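Local coordinates for protein TqaA (Penicillium aethiopicum, PDB 5DLK) that forms the terminal condensation-like domain of a fungal nonribosomal peptide synthetase, which probably closes a carrier-bound peptide into a macrocycle, at residues Asp131-Cys136 and Ser411-Phe416. Sequence-based numbering, arbitrary orientation.
With EDO (1,2-ethanediol), chain E.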
loop_
_atom_site.group_PDB
_atom_site.type_symbol
_atom_site.label_atom_id
_atom_site.label_comp_id
_atom_site.label_asym_id
_atom_site.label_seq_id
_atom_site.Cartn_x
_atom_site.Cartn_y
_atom_site.Cartn_z
ATOM N N ASP A 131 7.423 -26.323 -17.100
ATOM C CA ASP A 131 6.871 -24.973 -17.213
ATOM C C ASP A 131 7.505 -24.011 -16.207
ATOM O O ASP A 131 7.463 -24.248 -14.999
ATOM C CB ASP A 131 5.354 -24.980 -17.027
ATOM C CG ASP A 131 4.776 -23.573 -16.973
ATOM O OD1 ASP A 131 4.622 -22.939 -18.036
ATOM O OD2 ASP A 131 4.502 -23.086 -15.858
ATOM N N PRO A 132 8.082 -22.914 -16.709
ATOM C CA PRO A 132 8.817 -21.972 -15.862
ATOM C C PRO A 132 7.936 -21.363 -14.766
ATOM O O PRO A 132 8.425 -21.151 -13.667
ATOM C CB PRO A 132 9.276 -20.891 -16.844
ATOM C CG PRO A 132 9.121 -21.483 -18.188
ATOM C CD PRO A 132 8.010 -22.461 -18.106
ATOM N N MET A 133 6.664 -21.099 -15.054
ATOM C CA MET A 133 5.805 -20.505 -14.029
ATOM C C MET A 133 5.573 -21.501 -12.889
ATOM O O MET A 133 5.562 -21.115 -11.718
ATOM C CB MET A 133 4.467 -20.040 -14.610
ATOM C CG MET A 133 3.611 -19.255 -13.596
ATOM S SD MET A 133 4.359 -17.721 -12.989
ATOM C CE MET A 133 4.275 -16.678 -14.442
ATOM N N GLU A 134 5.434 -22.783 -13.224
ATOM C CA GLU A 134 5.216 -23.814 -12.214
ATOM C C GLU A 134 6.430 -23.973 -11.302
ATOM O O GLU A 134 6.290 -24.292 -10.118
ATOM C CB GLU A 134 4.867 -25.158 -12.872
ATOM C CG GLU A 134 3.476 -25.157 -13.526
ATOM C CD GLU A 134 3.190 -26.431 -14.305
ATOM O OE1 GLU A 134 3.853 -27.458 -14.027
ATOM O OE2 GLU A 134 2.298 -26.399 -15.188
ATOM N N VAL A 135 7.622 -23.772 -11.853
ATOM C CA VAL A 135 8.833 -23.746 -11.038
ATOM C C VAL A 135 8.788 -22.548 -10.073
ATOM O O VAL A 135 9.103 -22.679 -8.892
ATOM C CB VAL A 135 10.096 -23.658 -11.913
ATOM C CG1 VAL A 135 11.341 -23.363 -11.063
ATOM C CG2 VAL A 135 10.259 -24.956 -12.714
ATOM N N CYS A 136 8.424 -21.390 -10.601
ATOM C CA CYS A 136 8.305 -20.178 -9.783
ATOM C C CYS A 136 7.312 -20.392 -8.641
ATOM O O CYS A 136 7.571 -20.014 -7.492
ATOM C CB CYS A 136 7.864 -18.987 -10.629
ATOM S SG CYS A 136 9.066 -18.372 -11.825
ATOM N N SER A 411 1.531 -11.352 -14.291
ATOM C CA SER A 411 0.764 -12.073 -13.285
ATOM C C SER A 411 1.460 -11.871 -11.940
ATOM O O SER A 411 2.537 -11.296 -11.892
ATOM C CB SER A 411 0.641 -13.563 -13.636
ATOM O OG SER A 411 1.894 -14.206 -13.572
ATOM N N LYS A 412 0.867 -12.339 -10.844
ATOM C CA LYS A 412 1.530 -12.136 -9.554
ATOM C C LYS A 412 1.168 -13.194 -8.540
ATOM O O LYS A 412 0.145 -13.885 -8.673
ATOM C CB LYS A 412 1.195 -10.739 -8.995
ATOM C CG LYS A 412 -0.276 -10.580 -8.609
ATOM C CD LYS A 412 -0.538 -9.246 -7.935
ATOM C CE LYS A 412 -2.042 -9.051 -7.693
ATOM N NZ LYS A 412 -2.586 -10.192 -6.942
ATOM N N PHE A 413 2.037 -13.346 -7.547
ATOM C CA PHE A 413 1.722 -14.075 -6.336
ATOM C C PHE A 413 1.659 -13.005 -5.235
ATOM O O PHE A 413 2.403 -12.025 -5.291
ATOM C CB PHE A 413 2.775 -15.109 -5.958
ATOM C CG PHE A 413 3.187 -16.043 -7.071
ATOM C CD1 PHE A 413 2.265 -16.566 -7.960
ATOM C CD2 PHE A 413 4.528 -16.401 -7.206
ATOM C CE1 PHE A 413 2.678 -17.449 -8.973
ATOM C CE2 PHE A 413 4.941 -17.271 -8.217
ATOM C CZ PHE A 413 4.016 -17.788 -9.092
ATOM N N ALA A 414 0.826 -13.213 -4.222
ATOM C CA ALA A 414 0.717 -12.221 -3.146
ATOM C C ALA A 414 0.301 -12.839 -1.802
ATOM O O ALA A 414 -0.519 -13.761 -1.746
ATOM C CB ALA A 414 -0.264 -11.123 -3.556
ATOM N N ARG A 415 0.898 -12.328 -0.728
ATOM C CA ARG A 415 0.546 -12.676 0.643
ATOM C C ARG A 415 0.081 -11.394 1.340
ATOM O O ARG A 415 0.644 -10.321 1.097
ATOM C CB ARG A 415 1.733 -13.257 1.414
ATOM C CG ARG A 415 2.434 -14.439 0.727
ATOM C CD ARG A 415 1.448 -15.526 0.374
ATOM N NE ARG A 415 0.861 -16.159 1.547
ATOM C CZ ARG A 415 -0.033 -17.141 1.473
ATOM N NH1 ARG A 415 -0.406 -17.599 0.287
ATOM N NH2 ARG A 415 -0.551 -17.669 2.574
ATOM N N PHE A 416 -0.918 -11.532 2.203
ATOM C CA PHE A 416 -1.424 -10.412 3.013
ATOM C C PHE A 416 -2.329 -10.990 4.079
ATOM O O PHE A 416 -3.321 -11.633 3.760
ATOM C CB PHE A 416 -2.188 -9.397 2.160
ATOM C CG PHE A 416 -2.817 -8.279 2.967
ATOM C CD1 PHE A 416 -2.022 -7.346 3.604
ATOM C CD2 PHE A 416 -4.203 -8.187 3.096
ATOM C CE1 PHE A 416 -2.590 -6.296 4.359
ATOM C CE2 PHE A 416 -4.782 -7.139 3.841
ATOM C CZ PHE A 416 -3.973 -6.203 4.471
HETATM C C1 EDO E . -4.180 -13.944 1.662
HETATM O O1 EDO E . -4.189 -12.524 1.376
HETATM C C2 EDO E . -2.788 -14.583 1.509
HETATM O O2 EDO E . -1.875 -14.154 2.542
#
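Met133 and Phe413 meet where the first turn of helix 132-144 lies beside strand 407-415, an outermost strand of the five-stranded sheet in this condensation-type domain. Met133 CG stands anti to the backbone N (chi1 -173°), and bends at chi2 and chi3 then bring SD 3.9 Å from Phe413 CZ. This oblique Met-aromatic contact lets the side chains slide past each other in opposite directions, a course the flexible, polarisable thioether can follow. Met133 CE comes within 3.5 Å of Ser411 OG, a van der Waals contact to a hydroxyl whose short side chain leaves room for the methyl. Phe413 CG, anti to its carbonyl carbon, directs the ring helixward, with CE2 3.9 Å from Cys136 O and 4.2 Å from CB of that slim, buried residue. At the N-cap, Asp131 OD2 accepts from Glu134 N at 2.8 Å, on the anti side and bent (144°), while Pro132 suits a position needing no helical N-H bond. O2 of an ethanediol, probably from the crystallisation liquor, accepts nearly straight from Phe416 N and lies 3.3 Å above the Arg415 guanidinium plane, offset toward the rim. An alanine in place of Arg415 would probably leave the Trp145 indole without its cation and open a gap beside the diol, which Phe416 would still hold. Strand 67-75 hydrogen-bonds to strand 407-415 and also touches Met133; what passes directly between the segments is mostly dispersion and shape.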